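Local atomic coordinates of yersinopine synthase (Yersinia pestis, PDB entry 6C4M), a protein that catalyses the last step in yersinopine biosynthesis, the NADPH-dependent reductive condensation of pyruvate with an amino-acid-derived intermediate, yielding a metallophore used in metal acquisition. Residues N21-A34 and I41-N53. Numbering follows the deposited sequence.
With NAP (NADP nicotinamide-adenine-dinucleotide phosphate), chain B.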
ATOM      1  N   ASN A  21      45.806  -9.298 -10.209  1.00 34.99           N
ATOM      2  CA  ASN A  21      45.455  -8.850  -8.862  1.00 36.23           C
ATOM      3  C   ASN A  21      46.601  -8.097  -8.178  1.00 37.99           C
ATOM      4  O   ASN A  21      46.492  -7.750  -6.994  1.00 40.09           O
ATOM      5  CB  ASN A  21      44.969 -10.023  -8.009  1.00 38.63           C
ATOM      6  CG  ASN A  21      45.973 -11.129  -7.892  1.00 44.20           C
ATOM      7  OD1 ASN A  21      46.509 -11.628  -8.899  1.00 35.85           O
ATOM      8  ND2 ASN A  21      46.207 -11.562  -6.647  1.00 41.69           N
ATOM      9  N   THR A  22      47.652  -7.771  -8.915  1.00 31.24           N
ATOM     10  CA  THR A  22      48.703  -6.886  -8.422  1.00 38.40           C
ATOM     11  C   THR A  22      48.840  -5.605  -9.240  1.00 35.34           C
ATOM     12  O   THR A  22      49.826  -4.874  -9.057  1.00 38.11           O
ATOM     13  CB  THR A  22      50.051  -7.606  -8.416  1.00 36.69           C
ATOM     14  OG1 THR A  22      50.510  -7.762  -9.770  1.00 36.95           O
ATOM     15  CG2 THR A  22      49.927  -8.953  -7.728  1.00 39.76           C
ATOM     16  N   LEU A  23      47.933  -5.337 -10.172  1.00 35.30           N
ATOM     17  CA  LEU A  23      48.087  -4.150 -11.035  1.00 37.02           C
ATOM     18  C   LEU A  23      47.921  -2.853 -10.243  1.00 32.20           C
ATOM     19  O   LEU A  23      46.938  -2.703  -9.513  1.00 32.46           O
ATOM     20  CB  LEU A  23      47.068  -4.136 -12.169  1.00 34.85           C
ATOM     21  CG  LEU A  23      47.024  -5.294 -13.157  1.00 37.52           C
ATOM     22  CD1 LEU A  23      46.038  -4.964 -14.299  1.00 38.32           C
ATOM     23  CD2 LEU A  23      48.350  -5.573 -13.694  1.00 36.09           C
ATOM     24  N   PRO A  24      48.825  -1.875 -10.390  1.00 34.52           N
ATOM     25  CA  PRO A  24      48.592  -0.572  -9.756  1.00 38.62           C
ATOM     26  C   PRO A  24      47.272   0.013 -10.241  1.00 31.58           C
ATOM     27  O   PRO A  24      47.005   0.079 -11.443  1.00 29.47           O
ATOM     28  CB  PRO A  24      49.789   0.274 -10.197  1.00 37.41           C
ATOM     29  CG  PRO A  24      50.441  -0.518 -11.318  1.00 37.74           C
ATOM     30  CD  PRO A  24      50.127  -1.936 -11.063  1.00 34.98           C
ATOM     31  N   THR A  25      46.439   0.397  -9.290  1.00 31.95           N
ATOM     32  CA  THR A  25      45.056   0.768  -9.561  1.00 29.58           C
ATOM     33  C   THR A  25      44.793   2.153  -9.017  1.00 30.71           C
ATOM     34  O   THR A  25      45.091   2.430  -7.850  1.00 30.30           O
ATOM     35  CB  THR A  25      44.084  -0.227  -8.949  1.00 33.28           C
ATOM     36  OG1 THR A  25      44.408  -1.530  -9.435  1.00 35.42           O
ATOM     37  CG2 THR A  25      42.677   0.133  -9.375  1.00 37.18           C
ATOM     38  N   LEU A  26      44.257   3.018  -9.876  1.00 31.67           N
ATOM     39  CA  LEU A  26      43.893   4.385  -9.509  1.00 31.11           C
ATOM     40  C   LEU A  26      42.368   4.484  -9.470  1.00 28.38           C
ATOM     41  O   LEU A  26      41.697   4.318 -10.496  1.00 29.56           O
ATOM     42  CB  LEU A  26      44.505   5.400 -10.477  1.00 27.49           C
ATOM     43  CG  LEU A  26      43.990   6.847 -10.299  1.00 31.50           C
ATOM     44  CD1 LEU A  26      44.130   7.299  -8.841  1.00 29.98           C
ATOM     45  CD2 LEU A  26      44.707   7.841 -11.232  1.00 29.17           C
ATOM     46  N   ILE A  27      41.822   4.733  -8.281  1.00 28.49           N
ATOM     47  CA  ILE A  27      40.376   4.884  -8.101  1.00 28.91           C
ATOM     48  C   ILE A  27      40.009   6.363  -8.244  1.00 30.81           C
ATOM     49  O   ILE A  27      40.433   7.194  -7.428  1.00 29.03           O
ATOM     50  CB  ILE A  27      39.923   4.347  -6.732  1.00 28.26           C
ATOM     51  CG1 ILE A  27      40.296   2.855  -6.588  1.00 30.27           C
ATOM     52  CG2 ILE A  27      38.390   4.544  -6.529  1.00 32.50           C
ATOM     53  CD1 ILE A  27      39.980   2.274  -5.258  1.00 32.49           C
ATOM     54  N   LEU A  28      39.176   6.694  -9.241  1.00 30.04           N
ATOM     55  CA  LEU A  28      38.770   8.085  -9.485  1.00 32.88           C
ATOM     56  C   LEU A  28      37.433   8.344  -8.803  1.00 29.48           C
ATOM     57  O   LEU A  28      36.374   7.891  -9.264  1.00 25.51           O
ATOM     58  CB  LEU A  28      38.671   8.399 -10.969  1.00 28.08           C
ATOM     59  CG  LEU A  28      39.971   8.195 -11.751  1.00 27.91           C
ATOM     60  CD1 LEU A  28      39.708   8.482 -13.216  1.00 34.30           C
ATOM     61  CD2 LEU A  28      41.142   9.084 -11.239  1.00 30.14           C
ATOM     62  N   GLY A  29      37.486   9.100  -7.720  1.00 29.99           N
ATOM     63  CA  GLY A  29      36.311   9.409  -6.946  1.00 31.20           C
ATOM     64  C   GLY A  29      36.431   8.683  -5.630  1.00 35.06           C
ATOM     65  O   GLY A  29      36.747   7.488  -5.614  1.00 35.91           O
ATOM     66  N   ALA A  30      36.235   9.406  -4.527  1.00 33.79           N
ATOM     67  CA  ALA A  30      36.428   8.878  -3.187  1.00 33.97           C
ATOM     68  C   ALA A  30      35.168   9.040  -2.345  1.00 35.85           C
ATOM     69  O   ALA A  30      35.228   9.535  -1.213  1.00 36.28           O
ATOM     70  CB  ALA A  30      37.609   9.580  -2.518  1.00 36.58           C
ATOM     71  N   GLY A  31      34.023   8.647  -2.897  1.00 33.90           N
ATOM     72  CA  GLY A  31      32.837   8.421  -2.102  1.00 36.11           C
ATOM     73  C   GLY A  31      32.985   7.169  -1.246  1.00 36.53           C
ATOM     74  O   GLY A  31      33.984   6.439  -1.325  1.00 34.62           O
ATOM     75  N   PRO A  32      31.990   6.898  -0.400  1.00 35.14           N
ATOM     76  CA  PRO A  32      32.121   5.756   0.524  1.00 35.13           C
ATOM     77  C   PRO A  32      32.318   4.431  -0.182  1.00 35.04           C
ATOM     78  O   PRO A  32      33.044   3.567   0.331  1.00 33.35           O
ATOM     79  CB  PRO A  32      30.807   5.799   1.335  1.00 38.66           C
ATOM     80  CG  PRO A  32      29.886   6.757   0.606  1.00 37.56           C
ATOM     81  CD  PRO A  32      30.739   7.668  -0.184  1.00 40.11           C
ATOM     82  N   ALA A  33      31.725   4.250  -1.364  1.00 31.91           N
ATOM     83  CA  ALA A  33      31.955   3.020  -2.115  1.00 35.51           C
ATOM     84  C   ALA A  33      33.441   2.799  -2.403  1.00 35.51           C
ATOM     85  O   ALA A  33      33.910   1.655  -2.420  1.00 36.92           O
ATOM     86  CB  ALA A  33      31.163   3.063  -3.421  1.00 34.43           C
ATOM     87  N   ALA A  34      34.201   3.873  -2.622  1.00 30.57           N
ATOM     88  CA  ALA A  34      35.615   3.696  -2.939  1.00 32.30           C
ATOM     89  C   ALA A  34      36.364   3.101  -1.766  1.00 34.48           C
ATOM     90  O   ALA A  34      37.349   2.380  -1.961  1.00 31.02           O
ATOM     91  CB  ALA A  34      36.245   5.030  -3.351  1.00 29.25           C
ATOM     92  N   ILE A  41      40.016  -4.626  -3.091  1.00 38.94           N
ATOM     93  CA  ILE A  41      41.174  -4.834  -3.957  1.00 35.66           C
ATOM     94  C   ILE A  41      42.375  -5.282  -3.132  1.00 38.19           C
ATOM     95  O   ILE A  41      43.076  -6.236  -3.489  1.00 38.49           O
ATOM     96  CB  ILE A  41      41.490  -3.554  -4.752  1.00 34.25           C
ATOM     97  CG1 ILE A  41      40.312  -3.205  -5.663  1.00 30.30           C
ATOM     98  CG2 ILE A  41      42.773  -3.751  -5.583  1.00 35.43           C
ATOM     99  CD1 ILE A  41      40.442  -1.882  -6.350  1.00 34.71           C
ATOM    100  N   SER A  42      42.640  -4.579  -2.029  1.00 40.03           N
ATOM    101  CA  SER A  42      43.754  -4.904  -1.148  1.00 39.47           C
ATOM    102  C   SER A  42      43.612  -6.299  -0.540  1.00 45.06           C
ATOM    103  O   SER A  42      44.616  -6.963  -0.252  1.00 44.49           O
ATOM    104  CB  SER A  42      43.840  -3.845  -0.046  1.00 45.51           C
ATOM    105  OG  SER A  42      45.009  -3.992   0.742  1.00 59.08           O
ATOM    106  N   ALA A  43      42.381  -6.763  -0.337  1.00 40.62           N
ATOM    107  CA  ALA A  43      42.172  -8.088   0.223  1.00 43.32           C
ATOM    108  C   ALA A  43      42.391  -9.175  -0.812  1.00 49.04           C
ATOM    109  O   ALA A  43      42.577 -10.337  -0.443  1.00 48.60           O
ATOM    110  CB  ALA A  43      40.748  -8.211   0.796  1.00 46.22           C
ATOM    111  N   THR A  44      42.352  -8.822  -2.095  1.00 45.36           N
ATOM    112  CA  THR A  44      42.421  -9.779  -3.188  1.00 42.61           C
ATOM    113  C   THR A  44      43.826  -9.894  -3.776  1.00 44.25           C
ATOM    114  O   THR A  44      44.086 -10.837  -4.531  1.00 41.25           O
ATOM    115  CB  THR A  44      41.408  -9.375  -4.274  1.00 43.91           C
ATOM    116  OG1 THR A  44      40.076  -9.493  -3.746  1.00 49.39           O
ATOM    117  CG2 THR A  44      41.494 -10.249  -5.506  1.00 41.67           C
ATOM    118  N   GLY A  45      44.726  -8.977  -3.430  1.00 39.71           N
ATOM    119  CA  GLY A  45      46.084  -8.979  -3.961  1.00 45.60           C
ATOM    120  C   GLY A  45      46.857  -7.798  -3.414  1.00 45.69           C
ATOM    121  O   GLY A  45      46.304  -6.908  -2.758  1.00 48.92           O
ATOM    122  N   ASP A  46      48.148  -7.789  -3.707  1.00 43.13           N
ATOM    123  CA  ASP A  46      49.048  -6.747  -3.225  1.00 48.02           C
ATOM    124  C   ASP A  46      49.263  -5.772  -4.377  1.00 48.45           C
ATOM    125  O   ASP A  46      50.120  -5.977  -5.237  1.00 48.40           O
ATOM    126  CB  ASP A  46      50.362  -7.330  -2.714  1.00 53.45           C
ATOM    127  CG  ASP A  46      51.290  -6.263  -2.157  1.00 61.13           C
ATOM    128  OD1 ASP A  46      50.816  -5.434  -1.351  1.00 66.19           O
ATOM    129  OD2 ASP A  46      52.483  -6.247  -2.526  1.00 70.43           O
ATOM    130  N   ALA A  47      48.475  -4.714  -4.399  1.00 47.83           N
ATOM    131  CA  ALA A  47      48.492  -3.766  -5.505  1.00 43.78           C
ATOM    132  C   ALA A  47      48.687  -2.354  -4.972  1.00 40.83           C
ATOM    133  O   ALA A  47      48.180  -2.006  -3.900  1.00 41.12           O
ATOM    134  CB  ALA A  47      47.195  -3.875  -6.310  1.00 43.05           C
ATOM    135  N   ARG A  48      49.455  -1.553  -5.699  1.00 41.28           N
ATOM    136  CA  ARG A  48      49.559  -0.151  -5.344  1.00 44.66           C
ATOM    137  C   ARG A  48      48.216   0.515  -5.616  1.00 40.66           C
ATOM    138  O   ARG A  48      47.566   0.239  -6.629  1.00 34.75           O
ATOM    139  CB  ARG A  48      50.678   0.529  -6.128  1.00 39.82           C
ATOM    140  CG  ARG A  48      51.008   1.934  -5.606  1.00 47.29           C
ATOM    141  CD  ARG A  48      52.322   2.461  -6.140  1.00 55.50           C
ATOM    142  NE  ARG A  48      52.195   2.824  -7.550  1.00 60.09           N
ATOM    143  CZ  ARG A  48      52.153   4.064  -8.026  1.00 55.51           C
ATOM    144  NH1 ARG A  48      52.243   5.123  -7.215  1.00 61.24           N
ATOM    145  NH2 ARG A  48      52.025   4.242  -9.336  1.00 51.31           N
ATOM    146  N   LEU A  49      47.769   1.348  -4.682  1.00 41.28           N
ATOM    147  CA  LEU A  49      46.442   1.952  -4.760  1.00 34.78           C
ATOM    148  C   LEU A  49      46.555   3.470  -4.793  1.00 38.13           C
ATOM    149  O   LEU A  49      47.149   4.077  -3.894  1.00 35.88           O
ATOM    150  CB  LEU A  49      45.565   1.516  -3.581  1.00 40.67           C
ATOM    151  CG  LEU A  49      44.996   0.106  -3.651  1.00 44.47           C
ATOM    152  CD1 LEU A  49      44.170  -0.186  -2.389  1.00 44.98           C
ATOM    153  CD2 LEU A  49      44.141  -0.071  -4.892  1.00 44.99           C
ATOM    154  N   GLY A  50      45.986   4.068  -5.833  1.00 33.60           N
ATOM    155  CA  GLY A  50      45.822   5.509  -5.901  1.00 35.92           C
ATOM    156  C   GLY A  50      44.373   5.925  -5.729  1.00 31.12           C
ATOM    157  O   GLY A  50      43.464   5.114  -5.935  1.00 29.56           O
ATOM    158  N   LEU A  51      44.149   7.182  -5.350  1.00 29.66           N
ATOM    159  CA  LEU A  51      42.814   7.684  -5.063  1.00 30.74           C
ATOM    160  C   LEU A  51      42.740   9.125  -5.532  1.00 30.48           C
ATOM    161  O   LEU A  51      43.658   9.896  -5.264  1.00 32.72           O
ATOM    162  CB  LEU A  51      42.505   7.596  -3.563  1.00 34.43           C
ATOM    163  CG  LEU A  51      41.081   7.889  -3.111  1.00 34.93           C
ATOM    164  CD1 LEU A  51      40.118   6.927  -3.770  1.00 38.05           C
ATOM    165  CD2 LEU A  51      40.985   7.776  -1.598  1.00 37.92           C
ATOM    166  N   TYR A  52      41.659   9.478  -6.234  1.00 31.20           N
ATOM    167  CA  TYR A  52      41.388  10.847  -6.653  1.00 33.67           C
ATOM    168  C   TYR A  52      40.077  11.307  -6.028  1.00 33.86           C
ATOM    169  O   TYR A  52      39.119  10.530  -5.935  1.00 29.37           O
ATOM    170  CB  TYR A  52      41.282  10.978  -8.173  1.00 30.32           C
ATOM    171  CG  TYR A  52      40.532  12.240  -8.604  1.00 30.02           C
ATOM    172  CD1 TYR A  52      41.175  13.481  -8.685  1.00 32.40           C
ATOM    173  CD2 TYR A  52      39.187  12.189  -8.912  1.00 32.94           C
ATOM    174  CE1 TYR A  52      40.492  14.631  -9.061  1.00 31.20           C
ATOM    175  CE2 TYR A  52      38.486  13.326  -9.273  1.00 28.69           C
ATOM    176  CZ  TYR A  52      39.153  14.540  -9.363  1.00 36.52           C
ATOM    177  OH  TYR A  52      38.466  15.654  -9.714  1.00 34.87           O
ATOM    178  N   ASN A  53      40.048  12.565  -5.598  1.00 34.19           N
ATOM    179  CA  ASN A  53      38.793  13.240  -5.285  1.00 30.79           C
ATOM    180  C   ASN A  53      38.932  14.714  -5.609  1.00 31.71           C
ATOM    181  O   ASN A  53      39.962  15.330  -5.323  1.00 29.52           O
ATOM    182  CB  ASN A  53      38.405  13.081  -3.814  1.00 36.85           C
ATOM    183  CG  ASN A  53      36.916  13.308  -3.576  1.00 33.68           C
ATOM    184  OD1 ASN A  53      36.159  12.355  -3.417  1.00 34.88           O
ATOM    185  ND2 ASN A  53      36.492  14.577  -3.544  1.00 31.03           N
TER
HETATM  186  PA  NAP B 501      29.157   9.604  -4.533  1.00 40.99           P
HETATM  187  O1A NAP B 501      28.459   9.000  -5.689  1.00 47.08           O
HETATM  188  O2A NAP B 501      28.211  10.486  -3.676  1.00 49.63           O
HETATM  189  O5B NAP B 501      30.408  10.494  -5.120  1.00 36.38           O
HETATM  190  C5B NAP B 501      31.535   9.715  -5.577  1.00 36.76           C
HETATM  191  C4B NAP B 501      32.625  10.703  -6.035  1.00 39.24           C
HETATM  192  O4B NAP B 501      31.994  11.564  -7.168  1.00 37.63           O
HETATM  193  C3B NAP B 501      32.969  11.511  -5.097  1.00 37.80           C
HETATM  194  O3B NAP B 501      34.395  11.827  -5.179  1.00 34.87           O
HETATM  195  C2B NAP B 501      32.128  12.896  -5.379  1.00 35.36           C
HETATM  196  O2B NAP B 501      32.852  14.048  -4.824  1.00 38.28           O
HETATM  197  C1B NAP B 501      32.057  13.008  -6.657  1.00 37.53           C
HETATM  198  N9A NAP B 501      30.735  13.555  -6.965  1.00 36.71           N
HETATM  199  C8A NAP B 501      29.477  13.290  -6.575  1.00 35.35           C
HETATM  200  N7A NAP B 501      28.713  14.185  -7.218  1.00 35.54           N
HETATM  201  C5A NAP B 501      29.523  14.978  -7.987  1.00 37.87           C
HETATM  202  C6A NAP B 501      29.164  16.012  -8.815  1.00 39.24           C
HETATM  203  N6A NAP B 501      27.905  16.662  -9.181  1.00 39.44           N
HETATM  204  N1A NAP B 501      30.120  16.673  -9.495  1.00 40.16           N
HETATM  205  C2A NAP B 501      31.439  16.305  -9.369  1.00 39.74           C
HETATM  206  N3A NAP B 501      31.789  15.276  -8.544  1.00 39.37           N
HETATM  207  C4A NAP B 501      30.803  14.604  -7.849  1.00 37.37           C
HETATM  208  O3  NAP B 501      29.735   8.369  -3.593  1.00 47.03           O
HETATM  209  PN  NAP B 501      29.485   6.773  -3.678  1.00 41.30           P
HETATM  210  O1N NAP B 501      30.758   6.183  -3.256  1.00 42.54           O
HETATM  211  O2N NAP B 501      28.323   6.487  -2.695  1.00 39.81           O
HETATM  212  O5D NAP B 501      29.001   6.197  -5.168  1.00 43.31           O
HETATM  213  C5D NAP B 501      29.963   5.638  -6.101  1.00 43.10           C
HETATM  214  C4D NAP B 501      29.159   5.191  -7.339  1.00 41.94           C
HETATM  215  O4D NAP B 501      28.128   4.044  -6.925  1.00 37.80           O
HETATM  216  C3D NAP B 501      28.417   6.138  -7.876  1.00 44.95           C
HETATM  217  O3D NAP B 501      28.283   5.776  -9.336  1.00 47.24           O
HETATM  218  C2D NAP B 501      27.014   6.005  -7.273  1.00 47.80           C
HETATM  219  O2D NAP B 501      26.110   6.384  -8.200  1.00 45.56           O
HETATM  220  C1D NAP B 501      26.908   4.479  -7.089  1.00 44.57           C
HETATM  221  N1N NAP B 501      26.096   4.042  -5.926  1.00 44.62           N
HETATM  222  C2N NAP B 501      26.627   3.896  -4.693  1.00 41.43           C
HETATM  223  C3N NAP B 501      25.801   3.444  -3.639  1.00 45.94           C
HETATM  224  C7N NAP B 501      26.364   3.268  -2.212  1.00 43.32           C
HETATM  225  O7N NAP B 501      25.902   2.501  -1.465  1.00 49.85           O
HETATM  226  N7N NAP B 501      27.484   4.091  -1.840  1.00 38.15           N
HETATM  227  C4N NAP B 501      24.480   3.168  -3.858  1.00 48.05           C
HETATM  228  C5N NAP B 501      23.959   3.322  -5.085  1.00 50.45           C
HETATM  229  C6N NAP B 501      24.772   3.755  -6.139  1.00 48.80           C
HETATM  230  P2B NAP B 501      32.644  14.470  -3.191  1.00 42.89           P
HETATM  231  O1X NAP B 501      31.361  15.268  -3.101  1.00 43.55           O
HETATM  232  O2X NAP B 501      32.530  13.242  -2.352  1.00 37.57           O
HETATM  233  O3X NAP B 501      33.797  15.352  -2.772  1.00 40.43           O
HETATM  234  O   HOH W   1      43.390  -7.258  -6.323  1.00 43.20           O
HETATM  235  O   HOH W   2      50.859  -2.792  -7.958  1.00 38.57           O
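Leu51 projects from strand 49-52 onto the face of the parallel pair 25-28 and 49-52 that also carries Ile27, and packs there against Ile27 and Ala30; the strand axes run 19° apart. Five backbone hydrogen bonds, from Thr25 N to Arg48 O through to Gly29 N to Tyr52 O, set the pairing. Leu51 CD1 lies 3.9 Å from Ile27 CB and 3.9 Å from Ala30 CB, reaching both because a chi1 of -171° turns CG away from the backbone N; the same methyl reaches Ala34 at the start of helix 32-44. The far end of that helix returns to this face, where Ile41 CD1 meets Ile27 CD1.

On the other face, Gly50 offers no side chain, and Leu26 folds over its backbone, CD1 lying 3.4 Å from Gly50 C. Next to it, Leu28 CD2 comes within 3.6 Å of Tyr52 CB, and the edge of the Tyr52 ring points at Gly29 N. Strand 107-110 pairs in parallel with the other edge of 25-28.

Beyond the strand starts, Asn21 ND2 donates to Thr44 O in the carbonyl plane, on a lone pair, while a water joins Asn21 O to Ile41 O.

At the opposite end, Asn53 bridges protein and cofactor. Its OD1 accepts hydrogen bonds from Ala30 N, tilted 22° from the carbonyl plane, and from the ribose hydroxyl O3B of NADP at 2.5 Å; Lys58 NZ is a further partner of OD1. The amide's other arm, ND2, donates to the 2'-phosphate oxygen O3X at 2.9 Å, so contacts at both ends fix its rotation. Ala33 N, in the first turn of helix 32-44, donates to the pyrophosphate oxygen O1N. This right-handed beta-alpha-beta crossover, with Gly29, Gly31 and Ala34 fitting a GxGxxA pattern, is the dinucleotide-binding unit of a Rossmann fold, here binding the NADP 2'-phosphate through Asn53, just after the second strand.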